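Local coordinates for protein 4-hydroxybutyrate CoA-transferase (Porphyromonas gingivalis, PDB 3D3U) that probably transfers coenzyme A between acyl-CoA thioesters and free carboxylates such as acetate and 4-hydroxybutyrate, at residues 31-36 / 270-275; 37-42 / 153-158. All coordinates share one frame; numbering follows the deposited sequence.

Interaction 1 (31-36 / 270-275); sequences GHAAAA and LIFGSK
Leu270 brings both of its methyl branches up to the imidazole of His32, and the two side chains cross at about a right angle. Leu270 CD1 lies 4.0 Å from His32 CE1, while Leu270 CD2 is 4.1 Å from that same carbon. Leu270 CD1 also reaches Ala33 CB at 3.8 Å, so one methyl serves two neighbours in the turn; chi1 of 53°, which sets CG between the backbone N and the carbonyl carbon, aims it there. Ala33 CB in turn sits over the centre of the His32 ring, and Tyr141 also meets that ring. The Ile271 side chain leaves the backbone away from the turn and touches Leu277 of helix 275-281. At Phe272 the contact resumes: Phe272 CB is 4.1 Å from Ala34 CB, and Phe272 CD1 is 4.4 Å from Ala33 CB. The Phe272 ring also meets Phe62 edge-to-face. Beyond Gly273, Ser274 acts as N-cap of helix 275-281, its OG bonded to Leu277 N. The type II' turn opposite runs from His32 to Ala35, closed by a weak bond from Ala35 N to His32 O, 3.3 Å long, and presents His32, Ala33 and Ala34. No hydrogen bond joins the two segments and only 166 Å² is buried, which implies that these loops meet through van der Waals contact of alanine methyls, the Leu270 branches, Phe272 and the His32 ring.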
ATOM      1  N   GLY A  31      -1.785 -13.869   1.684  1.00 20.63           N
ATOM      2  CA  GLY A  31      -2.391 -12.540   1.235  1.00 23.62           C
ATOM      3  C   GLY A  31      -1.856 -11.545   2.229  1.00 25.45           C
ATOM      4  O   GLY A  31      -1.315 -11.970   3.307  1.00 25.70           O
ATOM      5  N   HIS A  32      -1.894 -10.241   1.945  1.00 27.22           N
ATOM      6  CA  HIS A  32      -1.069  -9.471   2.935  1.00 27.58           C
ATOM      7  C   HIS A  32      -1.727  -8.404   3.703  1.00 24.69           C
ATOM      8  O   HIS A  32      -2.850  -8.203   3.478  1.00 23.64           O
ATOM      9  CB  HIS A  32       0.348  -9.063   2.431  1.00 29.84           C
ATOM     10  CG  HIS A  32       0.370  -7.722   1.774  1.00 30.57           C
ATOM     11  ND1 HIS A  32      -0.696  -7.277   1.001  1.00 33.64           N
ATOM     12  CD2 HIS A  32       1.280  -6.713   1.825  1.00 23.42           C
ATOM     13  CE1 HIS A  32      -0.407  -6.043   0.581  1.00 34.23           C
ATOM     14  NE2 HIS A  32       0.769  -5.680   1.077  1.00 24.90           N
ATOM     15  N   ALA A  33      -0.993  -7.828   4.670  1.00 23.60           N
ATOM     16  CA  ALA A  33      -1.325  -6.576   5.379  1.00 22.77           C
ATOM     17  C   ALA A  33      -2.323  -7.016   6.434  1.00 22.68           C
ATOM     18  O   ALA A  33      -1.965  -7.855   7.278  1.00 24.97           O
ATOM     19  CB  ALA A  33      -1.881  -5.476   4.441  1.00 22.02           C
ATOM     20  N   ALA A  34      -3.560  -6.503   6.408  1.00 21.17           N
ATOM     21  CA  ALA A  34      -4.512  -6.779   7.491  1.00 18.34           C
ATOM     22  C   ALA A  34      -5.354  -7.947   7.089  1.00 17.88           C
ATOM     23  O   ALA A  34      -6.229  -8.304   7.880  1.00 19.36           O
ATOM     24  CB  ALA A  34      -5.381  -5.587   7.811  1.00 17.06           C
ATOM     25  N   ALA A  35      -5.036  -8.582   5.942  1.00 15.79           N
ATOM     26  CA  ALA A  35      -5.766  -9.710   5.445  1.00 15.94           C
ATOM     27  C   ALA A  35      -4.917 -10.916   5.511  1.00 17.19           C
ATOM     28  O   ALA A  35      -5.246 -11.910   4.860  1.00 18.60           O
ATOM     29  CB  ALA A  35      -6.190  -9.513   4.020  1.00 15.24           C
ATOM     30  N   ALA A  36      -3.819 -10.814   6.256  1.00 18.19           N
ATOM     31  CA  ALA A  36      -2.810 -11.856   6.476  1.00 18.59           C
ATOM     32  C   ALA A  36      -3.458 -13.023   7.269  1.00 19.68           C
ATOM     33  O   ALA A  36      -4.204 -12.765   8.218  1.00 20.43           O
ATOM     34  CB  ALA A  36      -1.674 -11.249   7.270  1.00 18.13           C
ATOM     35  N   LEU A 270      -5.179  -1.506  -1.223  1.00 17.43           N
ATOM     36  CA  LEU A 270      -5.380  -2.026   0.121  1.00 17.60           C
ATOM     37  C   LEU A 270      -5.712  -0.938   1.072  1.00 17.44           C
ATOM     38  O   LEU A 270      -5.580   0.240   0.764  1.00 17.28           O
ATOM     39  CB  LEU A 270      -4.160  -2.775   0.666  1.00 17.94           C
ATOM     40  CG  LEU A 270      -2.793  -2.112   0.671  1.00 17.96           C
ATOM     41  CD1 LEU A 270      -2.066  -2.663   1.829  1.00 16.63           C
ATOM     42  CD2 LEU A 270      -2.056  -2.454  -0.635  1.00 17.38           C
ATOM     43  N   ILE A 271      -6.127  -1.388   2.249  1.00 17.56           N
ATOM     44  CA  ILE A 271      -6.632  -0.574   3.372  1.00 17.43           C
ATOM     45  C   ILE A 271      -6.315  -1.169   4.759  1.00 17.75           C
ATOM     46  O   ILE A 271      -6.561  -2.335   4.998  1.00 20.25           O
ATOM     47  CB  ILE A 271      -8.133  -0.527   3.286  1.00 16.82           C
ATOM     48  CG1 ILE A 271      -8.630  -0.214   1.890  1.00 13.61           C
ATOM     49  CG2 ILE A 271      -8.695   0.478   4.274  1.00 20.27           C
ATOM     50  CD1 ILE A 271     -10.196  -0.328   1.898  1.00  3.99           C
ATOM     51  N   PHE A 272      -5.856  -0.393   5.715  1.00 17.49           N
ATOM     52  CA  PHE A 272      -5.856  -0.864   7.080  1.00 17.70           C
ATOM     53  C   PHE A 272      -5.935   0.270   8.050  1.00 18.43           C
ATOM     54  O   PHE A 272      -5.688   1.413   7.658  1.00 20.49           O
ATOM     55  CB  PHE A 272      -4.614  -1.589   7.338  1.00 18.22           C
ATOM     56  CG  PHE A 272      -3.360  -0.945   6.746  1.00 20.33           C
ATOM     57  CD1 PHE A 272      -2.915  -1.280   5.433  1.00 24.90           C
ATOM     58  CD2 PHE A 272      -2.530  -0.148   7.533  1.00 16.03           C
ATOM     59  CE1 PHE A 272      -1.707  -0.714   4.902  1.00 22.11           C
ATOM     60  CE2 PHE A 272      -1.325   0.376   7.026  1.00 14.54           C
ATOM     61  CZ  PHE A 272      -0.939   0.118   5.716  1.00 18.61           C
ATOM     62  N   GLY A 273      -6.293   0.019   9.301  1.00 17.81           N
ATOM     63  CA  GLY A 273      -6.460   1.128  10.223  1.00 17.09           C
ATOM     64  C   GLY A 273      -7.276   0.656  11.378  1.00 17.92           C
ATOM     65  O   GLY A 273      -7.136  -0.487  11.870  1.00 18.41           O
ATOM     66  N   SER A 274      -8.162   1.505  11.839  1.00 17.38           N
ATOM     67  CA  SER A 274      -8.903   1.148  13.029  1.00 16.95           C
ATOM     68  C   SER A 274     -10.190   0.296  12.665  1.00 17.22           C
ATOM     69  O   SER A 274     -10.596   0.192  11.479  1.00 15.99           O
ATOM     70  CB  SER A 274      -9.304   2.455  13.693  1.00 16.69           C
ATOM     71  OG  SER A 274     -10.467   2.970  13.026  1.00 16.29           O
ATOM     72  N   LYS A 275     -10.845  -0.256  13.699  1.00 16.78           N
ATOM     73  CA  LYS A 275     -12.075  -0.936  13.553  1.00 16.56           C
ATOM     74  C   LYS A 275     -13.082  -0.012  12.919  1.00 17.63           C
ATOM     75  O   LYS A 275     -13.892  -0.454  12.109  1.00 18.45           O
ATOM     76  CB  LYS A 275     -12.570  -1.389  14.905  1.00 16.15           C
ATOM     77  CG  LYS A 275     -13.782  -2.381  14.811  1.00 16.65           C
ATOM     78  CD  LYS A 275     -14.705  -2.519  16.130  1.00 19.16           C
ATOM     79  CE  LYS A 275     -16.177  -2.993  15.806  1.00 19.10           C
ATOM     80  NZ  LYS A 275     -15.867  -3.988  14.648  1.00 20.53           N
TER

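Interaction 2 (37-42 / 153-158); sequences PVRFSQ and VAEVNK
Glu155 reaches from strand 153-157 to the first turn of the helix that starts at Val38, and its carboxylate divides the work between two oxygens. Glu155 OE1 accepts the backbone N-H of Phe40, 2.9 Å from Phe40 N, in a nearly straight bond (170°), approached from the anti side and somewhat out of the carboxylate plane. Glu155 OE2 takes a salt bridge from Arg39, with Arg39 NE at 3.0 Å and Arg39 NH1 at 3.1 Å from this single oxygen. OE2 lies in the guanidinium plane, but the two planes are 70° apart: NE comes in from above the carboxylate plane while NH1 meets OE2 nearly along the C-O bond. An extended chain beyond CG (chi2 175°) gives Glu155 its length, whereas Arg39 bends at chi2 and chi3. The helix N-terminus and the guanidinium would probably both favour a negative charge on this buried carboxylate. In the six-stranded parallel sheet, whose order 3-2-1-4-5-6 is that of a Rossmann-like fold, helix 38-46 follows the first strand and packs on one face; its 38-42 axis passes 9.4 Å from that of strand 153-157. On the dense side, Phe40 CE2 rests 3.5 Å from Val153 CG1, the side chains crossing at about a right angle, with Val121, Ile178 and Val18 also touching the Phe40 side chain. The other end is looser, with Arg39 partly exposed: Arg39 NH1 is merely near the buried Asn157 ND2, at 4.4 Å. Glu182 receives Arg39 NH2 at OE1 and Asn157 ND2 at its backbone O, while Asn157 OD1 accepts from Gln159 N.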
ATOM      1  N   PRO A  37      -3.245 -14.278   6.868  1.00 19.40           N
ATOM      2  CA  PRO A  37      -4.015 -15.359   7.380  1.00 19.11           C
ATOM      3  C   PRO A  37      -3.253 -16.037   8.509  1.00 19.82           C
ATOM      4  O   PRO A  37      -2.634 -17.108   8.416  1.00 19.21           O
ATOM      5  CB  PRO A  37      -4.197 -16.249   6.150  1.00 19.33           C
ATOM      6  CG  PRO A  37      -3.200 -15.807   5.203  1.00 19.25           C
ATOM      7  CD  PRO A  37      -2.324 -14.754   5.822  1.00 19.94           C
ATOM      8  N   VAL A  38      -3.371 -15.369   9.624  1.00 21.02           N
ATOM      9  CA  VAL A  38      -2.673 -15.707  10.806  1.00 21.32           C
ATOM     10  C   VAL A  38      -3.186 -17.030  11.361  1.00 21.37           C
ATOM     11  O   VAL A  38      -2.383 -17.781  11.921  1.00 22.79           O
ATOM     12  CB  VAL A  38      -2.736 -14.507  11.764  1.00 20.45           C
ATOM     13  CG1 VAL A  38      -4.081 -13.852  11.649  1.00 21.69           C
ATOM     14  CG2 VAL A  38      -2.442 -14.932  13.195  1.00 23.80           C
ATOM     15  N   ARG A  39      -4.470 -17.370  11.200  1.00 21.58           N
ATOM     16  CA  ARG A  39      -4.965 -18.727  11.689  1.00 21.31           C
ATOM     17  C   ARG A  39      -4.251 -19.890  11.090  1.00 20.54           C
ATOM     18  O   ARG A  39      -3.878 -20.856  11.756  1.00 20.63           O
ATOM     19  CB  ARG A  39      -6.422 -18.918  11.391  1.00 20.92           C
ATOM     20  CG  ARG A  39      -7.224 -18.609  12.622  1.00 23.30           C
ATOM     21  CD  ARG A  39      -7.279 -17.176  12.972  1.00 22.38           C
ATOM     22  NE  ARG A  39      -7.355 -16.273  11.813  1.00 21.17           N
ATOM     23  CZ  ARG A  39      -7.382 -14.955  12.001  1.00 22.55           C
ATOM     24  NH1 ARG A  39      -7.412 -14.107  10.978  1.00 21.29           N
ATOM     25  NH2 ARG A  39      -7.347 -14.484  13.257  1.00 18.42           N
ATOM     26  N   PHE A  40      -4.091 -19.765   9.790  1.00 20.34           N
ATOM     27  CA  PHE A  40      -3.285 -20.628   9.046  1.00 19.91           C
ATOM     28  C   PHE A  40      -1.838 -20.561   9.477  1.00 21.28           C
ATOM     29  O   PHE A  40      -1.204 -21.624   9.573  1.00 24.41           O
ATOM     30  CB  PHE A  40      -3.351 -20.246   7.613  1.00 18.96           C
ATOM     31  CG  PHE A  40      -2.956 -21.363   6.677  1.00 17.88           C
ATOM     32  CD1 PHE A  40      -1.646 -21.543   6.287  1.00 16.72           C
ATOM     33  CD2 PHE A  40      -3.886 -22.241   6.208  1.00 15.73           C
ATOM     34  CE1 PHE A  40      -1.281 -22.542   5.402  1.00 13.55           C
ATOM     35  CE2 PHE A  40      -3.508 -23.229   5.372  1.00 18.00           C
ATOM     36  CZ  PHE A  40      -2.164 -23.358   4.942  1.00 14.48           C
ATOM     37  N   SER A  41      -1.261 -19.388   9.760  1.00 21.03           N
ATOM     38  CA  SER A  41       0.134 -19.376  10.299  1.00 20.01           C
ATOM     39  C   SER A  41       0.237 -20.154  11.641  1.00 20.61           C
ATOM     40  O   SER A  41       1.125 -21.021  11.882  1.00 18.08           O
ATOM     41  CB  SER A  41       0.656 -17.947  10.421  1.00 19.44           C
ATOM     42  OG  SER A  41       1.947 -17.881  11.038  1.00 19.22           O
ATOM     43  N   GLN A  42      -0.773 -19.877  12.477  1.00 23.29           N
ATOM     44  CA  GLN A  42      -0.985 -20.518  13.831  1.00 23.53           C
ATOM     45  C   GLN A  42      -1.020 -22.022  13.509  1.00 21.04           C
ATOM     46  O   GLN A  42      -0.209 -22.760  14.056  1.00 21.64           O
ATOM     47  CB  GLN A  42      -2.288 -19.954  14.537  1.00 24.61           C
ATOM     48  CG  GLN A  42      -2.255 -19.588  16.038  1.00 30.98           C
ATOM     49  CD  GLN A  42      -2.104 -18.013  16.246  1.00 42.73           C
ATOM     50  OE1 GLN A  42      -3.047 -17.239  15.853  1.00 44.13           O
ATOM     51  NE2 GLN A  42      -0.923 -17.541  16.860  1.00 39.64           N
ATOM     52  N   VAL A 153      -6.298 -21.656  -0.262  1.00 15.48           N
ATOM     53  CA  VAL A 153      -6.862 -21.873   1.058  1.00 17.02           C
ATOM     54  C   VAL A 153      -7.453 -20.554   1.597  1.00 18.29           C
ATOM     55  O   VAL A 153      -6.712 -19.643   1.876  1.00 19.12           O
ATOM     56  CB  VAL A 153      -5.781 -22.360   1.955  1.00 16.72           C
ATOM     57  CG1 VAL A 153      -6.345 -22.653   3.324  1.00 18.64           C
ATOM     58  CG2 VAL A 153      -5.115 -23.613   1.361  1.00 18.16           C
ATOM     59  N   ALA A 154      -8.758 -20.421   1.755  1.00 18.91           N
ATOM     60  CA  ALA A 154      -9.259 -19.127   2.135  1.00 19.52           C
ATOM     61  C   ALA A 154      -9.822 -19.188   3.555  1.00 20.86           C
ATOM     62  O   ALA A 154     -10.646 -20.071   3.813  1.00 22.16           O
ATOM     63  CB  ALA A 154     -10.320 -18.748   1.244  1.00 19.46           C
ATOM     64  N   GLU A 155      -9.440 -18.276   4.456  1.00 19.73           N
ATOM     65  CA  GLU A 155     -10.039 -18.279   5.737  1.00 21.58           C
ATOM     66  C   GLU A 155     -11.219 -17.440   5.519  1.00 19.47           C
ATOM     67  O   GLU A 155     -11.130 -16.306   5.141  1.00 19.01           O
ATOM     68  CB  GLU A 155      -9.158 -17.573   6.759  1.00 22.03           C
ATOM     69  CG  GLU A 155      -7.854 -18.255   7.165  1.00 26.27           C
ATOM     70  CD  GLU A 155      -6.943 -17.403   8.145  1.00 30.22           C
ATOM     71  OE1 GLU A 155      -5.731 -17.822   8.347  1.00 42.45           O
ATOM     72  OE2 GLU A 155      -7.372 -16.347   8.770  1.00 37.34           O
ATOM     73  N   VAL A 156     -12.380 -17.981   5.760  1.00 21.02           N
ATOM     74  CA  VAL A 156     -13.621 -17.189   5.603  1.00 21.50           C
ATOM     75  C   VAL A 156     -14.009 -16.358   6.859  1.00 21.92           C
ATOM     76  O   VAL A 156     -14.407 -16.884   7.897  1.00 21.03           O
ATOM     77  CB  VAL A 156     -14.757 -18.052   5.068  1.00 21.55           C
ATOM     78  CG1 VAL A 156     -16.083 -17.243   5.075  1.00 22.51           C
ATOM     79  CG2 VAL A 156     -14.359 -18.547   3.679  1.00 16.93           C
ATOM     80  N   ASN A 157     -13.847 -15.052   6.765  1.00 22.59           N
ATOM     81  CA  ASN A 157     -13.954 -14.332   7.954  1.00 24.43           C
ATOM     82  C   ASN A 157     -15.250 -13.529   8.021  1.00 26.39           C
ATOM     83  O   ASN A 157     -15.577 -12.661   7.141  1.00 27.35           O
ATOM     84  CB  ASN A 157     -12.724 -13.517   8.176  1.00 24.46           C
ATOM     85  CG  ASN A 157     -12.609 -13.049   9.596  1.00 26.49           C
ATOM     86  OD1 ASN A 157     -13.607 -13.075  10.363  1.00 28.44           O
ATOM     87  ND2 ASN A 157     -11.420 -12.558   9.966  1.00 21.74           N
ATOM     88  N   LYS A 158     -16.028 -13.902   9.052  1.00 27.58           N
ATOM     89  CA  LYS A 158     -17.306 -13.233   9.371  1.00 28.93           C
ATOM     90  C   LYS A 158     -17.083 -11.751   9.702  1.00 28.37           C
ATOM     91  O   LYS A 158     -17.971 -10.953   9.495  1.00 27.48           O
ATOM     92  CB  LYS A 158     -18.164 -13.999  10.417  1.00 28.34           C
ATOM     93  CG  LYS A 158     -18.966 -15.117   9.683  1.00 30.85           C
ATOM     94  CD  LYS A 158     -20.170 -15.814  10.413  1.00 30.90           C
ATOM     95  CE  LYS A 158     -20.691 -17.093   9.618  1.00 31.70           C
ATOM     96  NZ  LYS A 158     -19.551 -17.782   8.836  1.00 35.55           N
TER

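Interactions 1 and 2 lie side by side, their centres 13 Å apart, and residues 31-36 run straight into 37-42, with Gly31 O packed 3.9 Å from Pro37 CD. Along the chain the order is 31-36, 37-42, 153-158 and 270-275, so the partners of interaction 2 lie between those of interaction 1. Strand 27-30 and helix 38-46 flank the shared connection. The centre of interaction 2 lies about 21 Å, and that of interaction 1 about 10 Å, from the centre of the chain. This strand-loop-helix unit is tied both to its own parallel sheet and to a loop leaving the second sheet, consistent with a place at the junction of the two halves.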